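Cytokinin riboside 5'-monophosphate phosphoribohydrolase (Corynebacterium glutamicum, PDB 5ZBL) is a compact alpha/beta protein of the SLOG clan, with a Rossmann-like parallel sheet flanked by helices and two chains in its assembly. Local coordinates at residues Thr9-Gly18 with Asp108-Thr119; Ala38-Gly49 with Phe62-Ile73. All coordinates share one frame; numbering follows the deposited sequence.

Overall arrangement
Both contacts belong to the single parallel sheet at the heart of this Rossmann-like chain. Interaction 1 lies almost at the centre of the molecule and pairs strand 12-16 with strand 110-112; interaction 2 pairs strand 44-47 with strand 69-74, its centre about 11 Å away from the centre of interaction 1. Strands 12-16 and 44-47 are direct neighbours, and V13 and V15 are backbone-bonded to V46, so the two contacts form one continuous run of four strands. Along the chain, 38-49 and 62-73 both fall between 9-18 and 108-119. Chain segments distant in sequence thus meet at the middle of the sheet, while a local beta-alpha-beta unit extends it on one side.

Interaction 1 (Thr9-Gly18 with Asp108-Thr119); sequences TLQRVTVFTG and DGFIAMPGGAGT. With PO4 (phosphate ion), chain G.
T14, V15 and F16 pair with F110, I111 and A112 in a parallel ladder whose short strand axes cross at -23°. Backbone bonds step from G109 O to T14 N, T14 O to I111 N, I111 O to F16 N and F16 O to M113 N. D108 N donates to R12 O at 2.8 Å, and the short D108 side chain reaches back to the same residue. Its OD2 accepts R12 N (3.0 Å) through the anti lone pair, takes Q11 N from above the carboxylate plane, and forms a salt bridge with R12 NH2 at 3.1 Å, guanidinium and carboxylate planes 76° apart.

T14, F16, F110 and A112 share one face of the sheet. F16 CZ meets F110 CD1 at 3.7 Å, the rings nearly parallel but slid until they hardly overlap, while T14 lies alongside F110 and turns its hydroxyl to M103 O. On the other face V15 CG1 packs against the bent M113 chain, and I111 reaches toward helix 178-186.

Beyond the strands, T17 holds OG1 anti to its own nitrogen (chi1 -169°), which brings it to P114 O at 2.9 Å; G18 N joins on a lone pair of that carbonyl at 3.1 Å. At G115 a side chain would run into G18 N and T119 OG1, which suits glycine. The turn leads to helix 117-130, where T119 OG1 bonds phosphate O3 at 2.6 Å and G118 N bonds O4 at 2.8 Å; S19 N also contributes. Though the phosphate probably comes from the crystallisation liquor, this glycine-rich turn at a helix start is consistent with an anion-binding turn of the Rossmann-like kind; P114-T119 begin the PGGxGTxxE motif of LOG proteins, which E122 completes.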
loop_
_atom_site.group_PDB
_atom_site.type_symbol
_atom_site.label_atom_id
_atom_site.label_comp_id
_atom_site.label_asym_id
_atom_site.label_seq_id
_atom_site.Cartn_x
_atom_site.Cartn_y
_atom_site.Cartn_z
ATOM N N THR A 9 -0.423 -13.543 -22.838
ATOM C CA THR A 9 -0.008 -14.708 -22.055
ATOM C C THR A 9 0.952 -14.278 -20.966
ATOM O O THR A 9 1.469 -13.147 -20.938
ATOM C CB THR A 9 0.666 -15.805 -22.936
ATOM O OG1 THR A 9 1.716 -15.231 -23.739
ATOM C CG2 THR A 9 -0.374 -16.472 -23.840
ATOM N N LEU A 10 1.204 -15.223 -20.081
ATOM C CA LEU A 10 2.055 -15.011 -18.945
ATOM C C LEU A 10 3.517 -15.268 -19.319
ATOM O O LEU A 10 4.032 -16.362 -19.112
ATOM C CB LEU A 10 1.601 -15.934 -17.804
ATOM C CG LEU A 10 2.225 -15.573 -16.457
ATOM C CD1 LEU A 10 1.566 -14.324 -15.902
ATOM C CD2 LEU A 10 2.110 -16.710 -15.481
ATOM N N GLN A 11 4.186 -14.244 -19.830
ATOM C CA GLN A 11 5.613 -14.311 -20.190
ATOM C C GLN A 11 6.513 -13.674 -19.135
ATOM O O GLN A 11 7.663 -14.102 -18.943
ATOM C CB GLN A 11 5.821 -13.681 -21.576
ATOM C CG GLN A 11 4.798 -14.242 -22.574
ATOM C CD GLN A 11 5.212 -14.112 -24.016
ATOM O OE1 GLN A 11 5.655 -13.063 -24.445
ATOM N NE2 GLN A 11 5.041 -15.182 -24.780
ATOM N N ARG A 12 5.988 -12.678 -18.425
ATOM C CA ARG A 12 6.721 -12.075 -17.327
ATOM C C ARG A 12 5.857 -11.978 -16.119
ATOM O O ARG A 12 4.655 -11.709 -16.217
ATOM C CB ARG A 12 7.202 -10.698 -17.719
ATOM C CG ARG A 12 8.425 -10.727 -18.629
ATOM C CD ARG A 12 8.351 -9.644 -19.677
ATOM N NE ARG A 12 7.175 -9.889 -20.530
ATOM C CZ ARG A 12 6.476 -8.964 -21.189
ATOM N NH1 ARG A 12 6.805 -7.671 -21.113
ATOM N NH2 ARG A 12 5.426 -9.348 -21.928
ATOM N N VAL A 13 6.478 -12.178 -14.967
ATOM C CA VAL A 13 5.836 -11.833 -13.709
ATOM C C VAL A 13 6.590 -10.754 -12.984
ATOM O O VAL A 13 7.842 -10.816 -12.834
ATOM C CB VAL A 13 5.661 -13.019 -12.741
ATOM C CG1 VAL A 13 4.645 -14.005 -13.308
ATOM C CG2 VAL A 13 7.018 -13.640 -12.359
ATOM N N THR A 14 5.814 -9.795 -12.474
ATOM C CA THR A 14 6.358 -8.700 -11.684
ATOM C C THR A 14 6.298 -9.175 -10.265
ATOM O O THR A 14 5.247 -9.588 -9.804
ATOM C CB THR A 14 5.551 -7.408 -11.882
ATOM O OG1 THR A 14 5.713 -6.977 -13.226
ATOM C CG2 THR A 14 6.038 -6.280 -10.990
ATOM N N VAL A 15 7.422 -9.154 -9.588
ATOM C CA VAL A 15 7.481 -9.693 -8.242
ATOM C C VAL A 15 7.732 -8.634 -7.187
ATOM O O VAL A 15 8.657 -7.848 -7.314
ATOM C CB VAL A 15 8.500 -10.819 -8.123
ATOM C CG1 VAL A 15 8.537 -11.353 -6.693
ATOM C CG2 VAL A 15 8.086 -11.948 -9.059
ATOM N N PHE A 16 6.880 -8.591 -6.168
ATOM C CA PHE A 16 7.095 -7.662 -5.045
ATOM C C PHE A 16 7.615 -8.491 -3.876
ATOM O O PHE A 16 6.972 -9.510 -3.516
ATOM C CB PHE A 16 5.780 -7.001 -4.609
ATOM C CG PHE A 16 5.001 -6.343 -5.717
ATOM C CD1 PHE A 16 5.625 -5.553 -6.671
ATOM C CD2 PHE A 16 3.612 -6.431 -5.744
ATOM C CE1 PHE A 16 4.893 -4.928 -7.677
ATOM C CE2 PHE A 16 2.871 -5.768 -6.734
ATOM C CZ PHE A 16 3.509 -5.034 -7.704
ATOM N N THR A 17 8.716 -8.067 -3.266
ATOM C CA THR A 17 9.226 -8.783 -2.115
ATOM C C THR A 17 10.183 -7.961 -1.252
ATOM O O THR A 17 10.652 -6.919 -1.631
ATOM C CB THR A 17 9.902 -10.077 -2.580
ATOM O OG1 THR A 17 10.194 -10.931 -1.466
ATOM C CG2 THR A 17 11.168 -9.786 -3.395
ATOM N N GLY A 18 10.433 -8.427 -0.047
ATOM C CA GLY A 18 11.272 -7.667 0.897
ATOM C C GLY A 18 12.712 -7.349 0.522
ATOM O O GLY A 18 13.382 -8.106 -0.201
ATOM N N ASP A 108 3.111 -9.419 -16.913
ATOM C CA ASP A 108 1.831 -9.953 -17.370
ATOM C C ASP A 108 1.005 -10.357 -16.200
ATOM O O ASP A 108 -0.153 -10.708 -16.357
ATOM C CB ASP A 108 2.051 -11.107 -18.343
ATOM C CG ASP A 108 2.737 -10.640 -19.665
ATOM O OD1 ASP A 108 2.121 -9.819 -20.426
ATOM O OD2 ASP A 108 3.901 -11.066 -19.903
ATOM N N GLY A 109 1.603 -10.272 -15.007
ATOM C CA GLY A 109 0.981 -10.694 -13.759
ATOM C C GLY A 109 1.879 -10.293 -12.592
ATOM O O GLY A 109 3.035 -9.914 -12.812
ATOM N N PHE A 110 1.330 -10.398 -11.379
ATOM C CA PHE A 110 1.934 -9.895 -10.151
ATOM C C PHE A 110 1.980 -11.001 -9.108
ATOM O O PHE A 110 0.988 -11.722 -8.933
ATOM C CB PHE A 110 1.106 -8.746 -9.615
ATOM C CG PHE A 110 1.035 -7.564 -10.537
ATOM C CD1 PHE A 110 2.120 -6.710 -10.675
ATOM C CD2 PHE A 110 -0.114 -7.295 -11.255
ATOM C CE1 PHE A 110 2.068 -5.631 -11.541
ATOM C CE2 PHE A 110 -0.189 -6.199 -12.124
ATOM C CZ PHE A 110 0.907 -5.393 -12.278
ATOM N N ILE A 111 3.128 -11.137 -8.437
ATOM C CA ILE A 111 3.288 -12.008 -7.288
ATOM C C ILE A 111 3.834 -11.165 -6.124
ATOM O O ILE A 111 4.790 -10.404 -6.271
ATOM C CB ILE A 111 4.276 -13.121 -7.574
ATOM C CG1 ILE A 111 3.776 -14.001 -8.733
ATOM C CG2 ILE A 111 4.461 -14.059 -6.382
ATOM C CD1 ILE A 111 4.852 -14.981 -9.208
ATOM N N ALA A 112 3.204 -11.311 -4.961
ATOM C CA ALA A 112 3.692 -10.688 -3.766
ATOM C C ALA A 112 4.193 -11.834 -2.873
ATOM O O ALA A 112 3.424 -12.761 -2.534
ATOM C CB ALA A 112 2.614 -9.841 -3.096
ATOM N N MET A 113 5.494 -11.777 -2.588
ATOM C CA MET A 113 6.153 -12.694 -1.696
ATOM C C MET A 113 6.256 -11.990 -0.346
ATOM O O MET A 113 6.017 -10.798 -0.241
ATOM C CB MET A 113 7.551 -13.019 -2.220
ATOM C CG MET A 113 7.614 -13.548 -3.658
ATOM S SD MET A 113 9.107 -14.532 -4.015
ATOM C CE MET A 113 10.406 -13.518 -3.334
ATOM N N PRO A 114 6.672 -12.719 0.692
ATOM C CA PRO A 114 6.906 -12.037 1.948
ATOM C C PRO A 114 7.775 -10.794 1.800
ATOM O O PRO A 114 8.675 -10.738 0.957
ATOM C CB PRO A 114 7.646 -13.084 2.768
ATOM C CG PRO A 114 7.046 -14.369 2.269
ATOM C CD PRO A 114 6.911 -14.167 0.799
ATOM N N GLY A 115 7.483 -9.807 2.630
ATOM C CA GLY A 115 8.214 -8.560 2.632
ATOM C C GLY A 115 7.573 -7.632 3.612
ATOM O O GLY A 115 6.648 -8.006 4.319
ATOM N N GLY A 116 8.090 -6.415 3.624
ATOM C CA GLY A 116 7.668 -5.361 4.506
ATOM C C GLY A 116 6.661 -4.411 3.895
ATOM O O GLY A 116 5.849 -4.794 3.032
ATOM N N ALA A 117 6.744 -3.160 4.349
ATOM C CA ALA A 117 5.783 -2.118 4.001
ATOM C C ALA A 117 5.752 -1.795 2.511
ATOM O O ALA A 117 4.681 -1.603 1.941
ATOM C CB ALA A 117 6.069 -0.856 4.805
ATOM N N GLY A 118 6.931 -1.700 1.910
ATOM C CA GLY A 118 7.074 -1.490 0.464
ATOM C C GLY A 118 6.363 -2.534 -0.358
ATOM O O GLY A 118 5.744 -2.230 -1.392
ATOM N N THR A 119 6.436 -3.776 0.101
ATOM C CA THR A 119 5.831 -4.882 -0.614
ATOM C C THR A 119 4.305 -4.798 -0.512
ATOM O O THR A 119 3.592 -4.948 -1.497
ATOM C CB THR A 119 6.425 -6.249 -0.104
ATOM O OG1 THR A 119 7.846 -6.287 -0.382
ATOM C CG2 THR A 119 5.716 -7.443 -0.760
HETATM P P PO4 G . 10.084 -3.672 1.762
HETATM O O1 PO4 G . 11.177 -4.393 2.494
HETATM O O2 PO4 G . 10.688 -2.964 0.566
HETATM O O3 PO4 G . 9.072 -4.669 1.252
HETATM O O4 PO4 G . 9.476 -2.693 2.706
#

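Interaction 2 (Ala38-Gly49 with Phe62-Ile73)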
loop_
_atom_site.group_PDB
_atom_site.type_symbol
_atom_site.label_atom_id
_atom_site.label_comp_id
_atom_site.label_asym_id
_atom_site.label_seq_id
_atom_site.Cartn_x
_atom_site.Cartn_y
_atom_site.Cartn_z
ATOM N N ALA A 38 9.297 -20.900 -12.394
ATOM C CA ALA A 38 8.925 -19.904 -13.397
ATOM C C ALA A 38 9.798 -20.013 -14.641
ATOM O O ALA A 38 9.271 -20.009 -15.751
ATOM C CB ALA A 38 8.961 -18.483 -12.814
ATOM N N VAL A 39 11.115 -20.118 -14.452
ATOM C CA VAL A 39 12.056 -20.216 -15.581
ATOM C C VAL A 39 11.793 -21.516 -16.347
ATOM O O VAL A 39 11.701 -21.500 -17.578
ATOM C CB VAL A 39 13.556 -20.099 -15.170
ATOM C CG1 VAL A 39 14.469 -20.277 -16.371
ATOM C CG2 VAL A 39 13.857 -18.730 -14.583
ATOM N N ASP A 40 11.570 -22.617 -15.642
ATOM C CA ASP A 40 11.228 -23.873 -16.327
ATOM C C ASP A 40 10.006 -23.774 -17.204
ATOM O O ASP A 40 9.870 -24.561 -18.136
ATOM C CB ASP A 40 10.994 -25.014 -15.329
ATOM C CG ASP A 40 12.265 -25.627 -14.818
ATOM O OD1 ASP A 40 13.381 -25.173 -15.202
ATOM O OD2 ASP A 40 12.140 -26.578 -14.010
ATOM N N ARG A 41 9.093 -22.859 -16.898
ATOM C CA ARG A 41 7.923 -22.637 -17.754
ATOM C C ARG A 41 8.128 -21.517 -18.772
ATOM O O ARG A 41 7.166 -21.068 -19.390
ATOM C CB ARG A 41 6.684 -22.363 -16.902
ATOM C CG ARG A 41 6.176 -23.574 -16.091
ATOM C CD ARG A 41 5.532 -23.132 -14.769
ATOM N NE ARG A 41 4.430 -23.943 -14.242
ATOM C CZ ARG A 41 4.526 -25.191 -13.768
ATOM N NH1 ARG A 41 5.684 -25.863 -13.804
ATOM N NH2 ARG A 41 3.434 -25.789 -13.279
ATOM N N GLY A 42 9.362 -21.067 -18.972
ATOM C CA GLY A 42 9.600 -19.947 -19.849
ATOM C C GLY A 42 9.198 -18.559 -19.335
ATOM O O GLY A 42 9.062 -17.627 -20.136
ATOM N N ILE A 43 9.056 -18.388 -18.014
ATOM C CA ILE A 43 8.622 -17.117 -17.463
ATOM C C ILE A 43 9.808 -16.314 -16.879
ATOM O O ILE A 43 10.615 -16.873 -16.125
ATOM C CB ILE A 43 7.543 -17.346 -16.408
ATOM C CG1 ILE A 43 6.288 -17.993 -17.054
ATOM C CG2 ILE A 43 7.241 -16.044 -15.676
ATOM C CD1 ILE A 43 5.288 -18.521 -16.036
ATOM N N ASP A 44 9.882 -15.011 -17.207
ATOM C CA ASP A 44 10.908 -14.118 -16.673
ATOM C C ASP A 44 10.455 -13.129 -15.587
ATOM O O ASP A 44 9.272 -12.920 -15.363
ATOM C CB ASP A 44 11.559 -13.374 -17.834
ATOM C CG ASP A 44 12.350 -14.320 -18.755
ATOM O OD1 ASP A 44 13.086 -15.232 -18.235
ATOM O OD2 ASP A 44 12.204 -14.145 -19.980
ATOM N N LEU A 45 11.443 -12.534 -14.934
ATOM C CA LEU A 45 11.281 -11.676 -13.746
ATOM C C LEU A 45 11.267 -10.180 -14.074
ATOM O O LEU A 45 12.161 -9.656 -14.739
ATOM C CB LEU A 45 12.422 -11.946 -12.740
ATOM C CG LEU A 45 12.486 -11.078 -11.475
ATOM C CD1 LEU A 45 11.171 -11.156 -10.718
ATOM C CD2 LEU A 45 13.607 -11.490 -10.555
ATOM N N VAL A 46 10.267 -9.488 -13.582
ATOM C CA VAL A 46 10.318 -8.043 -13.512
ATOM C C VAL A 46 10.233 -7.748 -12.034
ATOM O O VAL A 46 9.327 -8.269 -11.349
ATOM C CB VAL A 46 9.145 -7.384 -14.196
ATOM C CG1 VAL A 46 9.293 -5.879 -14.108
ATOM C CG2 VAL A 46 9.058 -7.836 -15.663
ATOM N N TYR A 47 11.153 -6.932 -11.539
ATOM C CA TYR A 47 11.159 -6.575 -10.101
ATOM C C TYR A 47 11.812 -5.214 -9.905
ATOM O O TYR A 47 12.217 -4.562 -10.868
ATOM C CB TYR A 47 11.809 -7.681 -9.256
ATOM C CG TYR A 47 13.316 -7.570 -9.137
ATOM C CD1 TYR A 47 14.119 -7.410 -10.260
ATOM C CD2 TYR A 47 13.942 -7.648 -7.909
ATOM C CE1 TYR A 47 15.482 -7.282 -10.153
ATOM C CE2 TYR A 47 15.315 -7.530 -7.800
ATOM C CZ TYR A 47 16.077 -7.319 -8.918
ATOM O OH TYR A 47 17.445 -7.222 -8.818
ATOM N N GLY A 48 11.879 -4.761 -8.644
ATOM C CA GLY A 48 12.307 -3.432 -8.337
ATOM C C GLY A 48 13.799 -3.185 -8.359
ATOM O O GLY A 48 14.219 -2.098 -7.955
ATOM N N GLY A 49 14.611 -4.148 -8.802
ATOM C CA GLY A 49 16.067 -3.937 -9.033
ATOM C C GLY A 49 17.106 -4.001 -7.888
ATOM O O GLY A 49 18.292 -3.629 -8.061
ATOM N N PHE A 62 16.567 -16.456 -10.690
ATOM C CA PHE A 62 16.041 -16.473 -12.069
ATOM C C PHE A 62 17.251 -16.484 -13.008
ATOM O O PHE A 62 17.297 -17.214 -14.011
ATOM C CB PHE A 62 15.172 -15.242 -12.401
ATOM C CG PHE A 62 13.688 -15.422 -12.211
ATOM C CD1 PHE A 62 13.101 -15.241 -10.968
ATOM C CD2 PHE A 62 12.851 -15.620 -13.305
ATOM C CE1 PHE A 62 11.724 -15.321 -10.803
ATOM C CE2 PHE A 62 11.471 -15.719 -13.142
ATOM C CZ PHE A 62 10.914 -15.535 -11.885
ATOM N N LEU A 63 18.209 -15.630 -12.684
ATOM C CA LEU A 63 19.445 -15.548 -13.448
ATOM C C LEU A 63 20.161 -16.898 -13.463
ATOM O O LEU A 63 20.395 -17.452 -14.538
ATOM C CB LEU A 63 20.363 -14.458 -12.905
ATOM C CG LEU A 63 19.884 -13.028 -13.161
ATOM C CD1 LEU A 63 20.842 -12.082 -12.441
ATOM C CD2 LEU A 63 19.778 -12.703 -14.657
ATOM N N GLU A 64 20.414 -17.447 -12.280
ATOM C CA GLU A 64 21.179 -18.682 -12.164
ATOM C C GLU A 64 20.495 -19.930 -12.678
ATOM O O GLU A 64 21.161 -20.919 -12.820
ATOM C CB GLU A 64 21.617 -18.907 -10.719
ATOM C CG GLU A 64 22.693 -17.929 -10.325
ATOM C CD GLU A 64 22.944 -17.863 -8.843
ATOM O OE1 GLU A 64 22.469 -18.751 -8.099
ATOM O OE2 GLU A 64 23.672 -16.932 -8.443
ATOM N N SER A 65 19.177 -19.901 -12.905
ATOM C CA SER A 65 18.460 -20.992 -13.575
ATOM C C SER A 65 18.402 -20.854 -15.097
ATOM O O SER A 65 17.776 -21.685 -15.755
ATOM C CB SER A 65 17.009 -21.070 -13.099
ATOM O OG SER A 65 16.854 -20.863 -11.722
ATOM N N GLY A 66 18.990 -19.807 -15.672
ATOM C CA GLY A 66 18.936 -19.600 -17.126
ATOM C C GLY A 66 17.896 -18.612 -17.628
ATOM O O GLY A 66 17.690 -18.500 -18.837
ATOM N N GLY A 67 17.258 -17.880 -16.715
ATOM C CA GLY A 67 16.263 -16.858 -17.093
ATOM C C GLY A 67 16.800 -15.455 -17.151
ATOM O O GLY A 67 17.940 -15.205 -16.813
ATOM N N GLU A 68 15.955 -14.540 -17.591
ATOM C CA GLU A 68 16.280 -13.109 -17.621
ATOM C C GLU A 68 15.568 -12.414 -16.434
ATOM O O GLU A 68 14.468 -12.779 -16.056
ATOM C CB GLU A 68 15.852 -12.496 -18.966
ATOM C CG GLU A 68 16.433 -13.179 -20.216
ATOM C CD GLU A 68 15.699 -12.827 -21.511
ATOM O OE1 GLU A 68 15.451 -11.637 -21.762
ATOM O OE2 GLU A 68 15.357 -13.744 -22.300
ATOM N N ALA A 69 16.213 -11.416 -15.855
ATOM C CA ALA A 69 15.651 -10.644 -14.780
ATOM C C ALA A 69 15.712 -9.162 -15.161
ATOM O O ALA A 69 16.800 -8.622 -15.402
ATOM C CB ALA A 69 16.408 -10.913 -13.486
ATOM N N PHE A 70 14.542 -8.519 -15.228
ATOM C CA PHE A 70 14.461 -7.066 -15.467
ATOM C C PHE A 70 14.155 -6.263 -14.218
ATOM O O PHE A 70 13.162 -6.485 -13.532
ATOM C CB PHE A 70 13.420 -6.784 -16.538
ATOM C CG PHE A 70 13.723 -7.490 -17.816
ATOM C CD1 PHE A 70 14.592 -6.917 -18.752
ATOM C CD2 PHE A 70 13.195 -8.741 -18.075
ATOM C CE1 PHE A 70 14.895 -7.567 -19.944
ATOM C CE2 PHE A 70 13.495 -9.394 -19.272
ATOM C CZ PHE A 70 14.349 -8.802 -20.197
ATOM N N GLY A 71 15.020 -5.311 -13.935
ATOM C CA GLY A 71 14.866 -4.427 -12.774
ATOM C C GLY A 71 14.421 -3.037 -13.206
ATOM O O GLY A 71 14.789 -2.578 -14.285
ATOM N N VAL A 72 13.642 -2.386 -12.341
ATOM C CA VAL A 72 13.166 -1.009 -12.497
ATOM C C VAL A 72 13.413 -0.295 -11.143
ATOM O O VAL A 72 12.839 -0.649 -10.118
ATOM C CB VAL A 72 11.676 -0.944 -12.921
ATOM C CG1 VAL A 72 11.257 0.477 -13.291
ATOM C CG2 VAL A 72 11.436 -1.842 -14.112
ATOM N N ILE A 73 14.288 0.711 -11.184
ATOM C CA ILE A 73 14.771 1.428 -10.034
ATOM C C ILE A 73 14.753 2.914 -10.351
ATOM O O ILE A 73 14.585 3.293 -11.496
ATOM C CB ILE A 73 16.184 0.912 -9.703
ATOM C CG1 ILE A 73 16.588 1.284 -8.280
ATOM C CG2 ILE A 73 17.215 1.405 -10.718
ATOM C CD1 ILE A 73 17.739 0.442 -7.766
#
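L45 sets its CB squarely over one face of the F62 ring, 3.6 Å from the ring centroid and 6° off the normal, a CH-pi contact in which the two side chains cross at about a right angle. I43 O lies at the ring edge, 3.3 Å from F62 CE2, and V39 CG2 (3.5 Å from F62 CD2) and A38 CB (at CZ) also pack against the ring. A broad, flat phenylalanine suits this spot, filling the space between helix 25-40 and the sheet. F62 lies in the last turn of helix 53-64, the helix of a beta-alpha-beta unit whose strands 44-47 and 69-74 run parallel with L45 beside A69 and V46 beside F70; G66, with positive phi, closes the helix in a Schellman motif. At the entry to the strands D44 OD1 accepts E68 N at 3.0 Å from well above its carboxylate plane, although D44 OD2 and E68 OE2 stand only 3.9 Å apart. At the far end Y47 adopts chi1 87°, which brings its ring under G49 N, 3.3 Å from the plane, with F70 O at the ring edge and OH bonded to G50 O. G48 O and V72 O, 2.9 Å apart, both accept from R99.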